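Local coordinates for protein myosin-I heavy chain (PDB 5EJY) that forms the first MyTH4-FERM tail module of an actin-based class VII myosin motor that takes part in early phagocytosis and adhesion, at residues A[339-344]-A[395-400]; A[291-296]-A[488-493]. One frame throughout, in Å; residues are numbered along the deposited sequence.

Contact 1. Residues A[339-344]-A[395-400]; sequences SLKLQF and KQMVQL
L340, on helix 331-346, meets three residues of helix 390-402, Q396, M397 and L400. The two helices belong to the all-helical central lobe of the FERM domain and run nearly antiparallel, the short segments making an angle of 154° with their axes 9.1 Å apart at closest approach. H385, from the loop that leads toward helix 390-402, also touches the L340 side chain.

L340 does most of the touching through one methyl. With CG anti to the carbonyl carbon (chi1 -75°), CD1 reaches the backbone of the opposite helix, L340 CD1 lying 3.5 Å from M397 N and equally close to the CB of Q396. The same methyl also meets the end of the L400 side chain one turn on, with L340 CD1 3.7 Å from L400 CD1. Its other methyl, CD2, lies more loosely by Q396, whose chain crosses that of L340 at about a right angle. At the root of the leucine the helices come close enough for L340 CB to lie 4.0 Å from M397 CB, and here L340 CA lies 5.9 Å from M397 CA.

K341 follows. Its CB end stays at the interface, while the extended remainder leads away from helix 390-402 and takes NZ to a hydrogen bond with the carbonyl oxygen of K364. M397 fills in beside that aliphatic base: its CG is anti to the backbone N (chi1 -173°), which carries the thioether across to helix 331-346, and the chain then bends at chi3. The sulfur thus comes to rest against the lysine stem, M397 SD 3.8 Å from K341 CB.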
# COMPACT_ATOMS: atom_id res chain seq x y z
N SER A 339 -18.58 15.01 -24.84
CA SER A 339 -19.54 16.08 -25.14
C SER A 339 -20.77 15.99 -24.24
O SER A 339 -21.31 17.02 -23.82
CB SER A 339 -19.94 16.08 -26.62
OG SER A 339 -20.74 14.95 -26.94
N LEU A 340 -21.21 14.77 -23.95
CA LEU A 340 -22.31 14.57 -23.01
C LEU A 340 -21.92 15.00 -21.60
O LEU A 340 -22.71 15.64 -20.89
CB LEU A 340 -22.80 13.12 -23.04
CG LEU A 340 -23.63 12.77 -24.29
CD1 LEU A 340 -23.83 11.28 -24.43
CD2 LEU A 340 -24.98 13.50 -24.25
N LYS A 341 -20.70 14.67 -21.20
CA LYS A 341 -20.20 15.05 -19.88
C LYS A 341 -20.17 16.57 -19.73
O LYS A 341 -20.48 17.12 -18.66
CB LYS A 341 -18.81 14.45 -19.63
CG LYS A 341 -18.21 14.75 -18.26
CD LYS A 341 -16.89 14.00 -18.07
CE LYS A 341 -15.97 14.67 -17.04
NZ LYS A 341 -14.60 14.05 -17.06
N LEU A 342 -19.82 17.26 -20.81
CA LEU A 342 -19.78 18.72 -20.78
C LEU A 342 -21.19 19.30 -20.66
O LEU A 342 -21.41 20.27 -19.93
CB LEU A 342 -19.07 19.27 -22.02
CG LEU A 342 -18.86 20.79 -22.05
CD1 LEU A 342 -18.18 21.28 -20.78
CD2 LEU A 342 -18.05 21.19 -23.29
N GLN A 343 -22.14 18.70 -21.36
CA GLN A 343 -23.52 19.17 -21.29
C GLN A 343 -24.07 18.97 -19.88
O GLN A 343 -24.88 19.77 -19.38
CB GLN A 343 -24.40 18.43 -22.30
CG GLN A 343 -25.86 18.88 -22.31
CD GLN A 343 -26.05 20.36 -22.64
OE1 GLN A 343 -27.09 20.95 -22.34
NE2 GLN A 343 -25.03 20.97 -23.26
N PHE A 344 -23.62 17.90 -19.24
CA PHE A 344 -24.04 17.58 -17.88
C PHE A 344 -23.48 18.59 -16.89
O PHE A 344 -24.22 19.19 -16.10
CB PHE A 344 -23.62 16.15 -17.51
CG PHE A 344 -23.83 15.81 -16.06
CD1 PHE A 344 -25.10 15.55 -15.58
CD2 PHE A 344 -22.76 15.75 -15.19
CE1 PHE A 344 -25.30 15.24 -14.23
CE2 PHE A 344 -22.96 15.44 -13.84
CZ PHE A 344 -24.22 15.18 -13.38
N LYS A 395 -27.53 10.09 -18.48
CA LYS A 395 -28.03 8.77 -18.88
C LYS A 395 -27.44 8.31 -20.22
O LYS A 395 -27.09 7.14 -20.40
CB LYS A 395 -29.56 8.76 -18.95
N GLN A 396 -27.34 9.24 -21.17
CA GLN A 396 -26.79 8.91 -22.47
C GLN A 396 -25.31 8.53 -22.36
O GLN A 396 -24.87 7.56 -22.97
CB GLN A 396 -26.97 10.07 -23.45
CG GLN A 396 -28.42 10.32 -23.86
CD GLN A 396 -28.51 11.24 -25.07
OE1 GLN A 396 -27.75 11.09 -26.03
NE2 GLN A 396 -29.42 12.20 -25.03
N MET A 397 -24.55 9.30 -21.58
CA MET A 397 -23.13 9.02 -21.35
C MET A 397 -22.93 7.63 -20.75
O MET A 397 -22.12 6.83 -21.24
CB MET A 397 -22.52 10.08 -20.43
CG MET A 397 -21.00 10.00 -20.26
SD MET A 397 -20.39 11.11 -18.98
CE MET A 397 -21.16 10.39 -17.53
N VAL A 398 -23.68 7.33 -19.69
CA VAL A 398 -23.58 6.03 -19.03
C VAL A 398 -23.90 4.89 -19.99
O VAL A 398 -23.28 3.83 -19.93
CB VAL A 398 -24.48 5.97 -17.78
CG1 VAL A 398 -24.56 4.55 -17.24
CG2 VAL A 398 -23.95 6.92 -16.71
N GLN A 399 -24.86 5.11 -20.88
CA GLN A 399 -25.20 4.11 -21.89
C GLN A 399 -24.02 3.86 -22.82
O GLN A 399 -23.67 2.72 -23.08
CB GLN A 399 -26.42 4.56 -22.70
N LEU A 400 -23.41 4.93 -23.31
CA LEU A 400 -22.26 4.82 -24.21
C LEU A 400 -21.08 4.13 -23.53
O LEU A 400 -20.34 3.36 -24.16
CB LEU A 400 -21.84 6.21 -24.69
CG LEU A 400 -22.75 6.85 -25.74
CD1 LEU A 400 -22.36 8.30 -25.99
CD2 LEU A 400 -22.69 6.04 -27.04

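Contact 2. Residues A[291-296]-A[488-493]; sequences KKLFFD and VSLIKE
The helix at the C-terminal end of the FERM domain, 484-499, meets the chain just beyond strand 285-291 through K292, L293 and F295, which face S489, L490 and E493. The K292 chain is extended all the way from CG to NZ, and this length carries its amino group to the helix, where K292 NZ gives a hydrogen bond of 3.0 Å to S489 OG. That hydroxyl is also bonded to backbone carbonyls of Q485 and K486 in the preceding turn. The stronger partner of the ammonium is D257, in a salt bridge; E493 OE2 stays 5.7 Å from K292 NZ, too far for a salt bridge, and could add at most a weak attraction.

Nearer its backbone the lysine chain lies against L490: K292 CG is 3.8 Å from L490 CD2, the two chains crossing obliquely. L490 CD2 also lies 3.7 Å from K292 O, an oxygen that takes a hydrogen bond from S410 OG. In terms of the fold, the ubiquitin-like first lobe, to which strand 285-291 belongs, is here laid against the helix that follows the strands of the last lobe, while L490 also touches S410 and V412 of strand 410-415.

L293 continues the apolar patch. It slides past L490 in the opposite direction, L293 CD2 meeting L490 CD2 at 3.7 Å, and crosses E493 at about a right angle, with L293 CD2 3.8 Å from E493 CB. F295 joins in by its far end, F295 CZ lying 4.1 Å from E493 O. One face of this ring carries L293 CB, offset toward the rim, and the ring also stacks with Y497 of the same helix 484-499.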
# COMPACT_ATOMS: atom_id res chain seq x y z
N LYS A 291 -11.69 0.31 -8.96
CA LYS A 291 -12.30 -1.01 -9.07
C LYS A 291 -11.39 -1.94 -9.84
O LYS A 291 -11.07 -1.69 -11.01
CB LYS A 291 -13.67 -0.96 -9.74
CG LYS A 291 -14.39 -2.30 -9.69
CD LYS A 291 -15.85 -2.19 -10.09
CE LYS A 291 -16.54 -3.53 -9.98
NZ LYS A 291 -18.02 -3.42 -10.12
N LYS A 292 -10.99 -3.03 -9.18
CA LYS A 292 -10.03 -3.96 -9.77
C LYS A 292 -10.73 -5.18 -10.38
O LYS A 292 -10.38 -5.65 -11.47
CB LYS A 292 -9.05 -4.45 -8.69
CG LYS A 292 -7.99 -5.46 -9.18
CD LYS A 292 -7.02 -5.80 -8.04
CE LYS A 292 -5.99 -6.85 -8.46
NZ LYS A 292 -5.11 -7.15 -7.28
N LEU A 293 -11.70 -5.70 -9.65
CA LEU A 293 -12.31 -6.99 -9.99
C LEU A 293 -13.79 -6.83 -10.30
O LEU A 293 -14.50 -6.10 -9.62
CB LEU A 293 -12.12 -7.97 -8.82
CG LEU A 293 -10.66 -8.38 -8.56
CD1 LEU A 293 -10.47 -8.86 -7.14
CD2 LEU A 293 -10.23 -9.45 -9.56
N PHE A 294 -14.24 -7.50 -11.36
CA PHE A 294 -15.62 -7.37 -11.79
C PHE A 294 -16.38 -8.68 -11.65
O PHE A 294 -16.41 -9.50 -12.57
CB PHE A 294 -15.67 -6.84 -13.22
CG PHE A 294 -15.11 -5.46 -13.35
CD1 PHE A 294 -13.74 -5.26 -13.41
CD2 PHE A 294 -15.94 -4.36 -13.35
CE1 PHE A 294 -13.22 -3.99 -13.51
CE2 PHE A 294 -15.43 -3.08 -13.44
CZ PHE A 294 -14.08 -2.89 -13.53
N PHE A 295 -16.99 -8.88 -10.49
CA PHE A 295 -17.68 -10.13 -10.18
C PHE A 295 -19.18 -9.99 -10.42
O PHE A 295 -19.78 -8.94 -10.14
CB PHE A 295 -17.43 -10.53 -8.72
CG PHE A 295 -16.00 -10.88 -8.43
CD1 PHE A 295 -15.19 -11.43 -9.41
CD2 PHE A 295 -15.47 -10.69 -7.16
CE1 PHE A 295 -13.87 -11.77 -9.13
CE2 PHE A 295 -14.15 -11.03 -6.88
CZ PHE A 295 -13.36 -11.57 -7.87
N ASP A 296 -19.79 -11.04 -10.95
CA ASP A 296 -21.23 -11.04 -11.15
C ASP A 296 -21.92 -11.57 -9.90
O ASP A 296 -22.59 -12.61 -9.94
CB ASP A 296 -21.62 -11.83 -12.41
CG ASP A 296 -21.01 -13.22 -12.47
OD1 ASP A 296 -20.09 -13.54 -11.68
OD2 ASP A 296 -21.45 -14.01 -13.34
N VAL A 488 -1.00 -11.14 -12.71
CA VAL A 488 -0.98 -12.41 -11.98
C VAL A 488 -2.14 -12.50 -10.98
O VAL A 488 -2.86 -13.51 -10.93
CB VAL A 488 0.35 -12.62 -11.22
CG1 VAL A 488 0.25 -13.81 -10.24
CG2 VAL A 488 1.51 -12.82 -12.21
N SER A 489 -2.33 -11.46 -10.17
CA SER A 489 -3.38 -11.51 -9.16
C SER A 489 -4.78 -11.52 -9.77
O SER A 489 -5.69 -12.14 -9.24
CB SER A 489 -3.23 -10.38 -8.11
OG SER A 489 -3.44 -9.12 -8.71
N LEU A 490 -4.96 -10.84 -10.90
CA LEU A 490 -6.26 -10.87 -11.57
C LEU A 490 -6.56 -12.30 -12.02
O LEU A 490 -7.66 -12.80 -11.84
CB LEU A 490 -6.27 -9.95 -12.79
CG LEU A 490 -6.35 -8.45 -12.51
CD1 LEU A 490 -6.18 -7.67 -13.82
CD2 LEU A 490 -7.68 -8.12 -11.83
N ILE A 491 -5.57 -12.96 -12.61
CA ILE A 491 -5.80 -14.32 -13.07
C ILE A 491 -6.16 -15.22 -11.89
O ILE A 491 -7.15 -15.96 -11.93
CB ILE A 491 -4.59 -14.88 -13.83
CG1 ILE A 491 -4.40 -14.08 -15.12
CG2 ILE A 491 -4.82 -16.38 -14.14
CD1 ILE A 491 -3.15 -14.46 -15.94
N LYS A 492 -5.39 -15.11 -10.81
CA LYS A 492 -5.66 -15.92 -9.62
C LYS A 492 -7.01 -15.60 -8.97
O LYS A 492 -7.72 -16.52 -8.54
CB LYS A 492 -4.52 -15.77 -8.61
CG LYS A 492 -3.19 -16.34 -9.13
CD LYS A 492 -2.10 -16.27 -8.08
CE LYS A 492 -1.02 -17.31 -8.34
NZ LYS A 492 -0.27 -17.05 -9.58
N GLU A 493 -7.36 -14.32 -8.87
CA GLU A 493 -8.62 -13.94 -8.23
C GLU A 493 -9.87 -14.31 -9.04
O GLU A 493 -10.87 -14.76 -8.48
CB GLU A 493 -8.63 -12.44 -7.92
CG GLU A 493 -7.57 -12.01 -6.93
CD GLU A 493 -7.97 -12.27 -5.49
OE1 GLU A 493 -8.92 -13.05 -5.26
OE2 GLU A 493 -7.36 -11.66 -4.59

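From the N terminus, the chain first passes through the MyTH4 domain and the ubiquitin-like lobe, then opens contact 2 at 291-296, right after strand 285-291. It enters the helical central lobe, where 339-344 and, some fifty residues later, 395-400 close contact 1, a local loop made largely of helix. The chain then runs through the strands of the last lobe before helix 484-499 returns to close contact 2. The smaller loop therefore lies wholly within the larger. Contact 1 joins two helices of one lobe; contact 2 ties the first lobe's exit to the C-terminal helix. Their centres are 28 Å apart, and they do not touch.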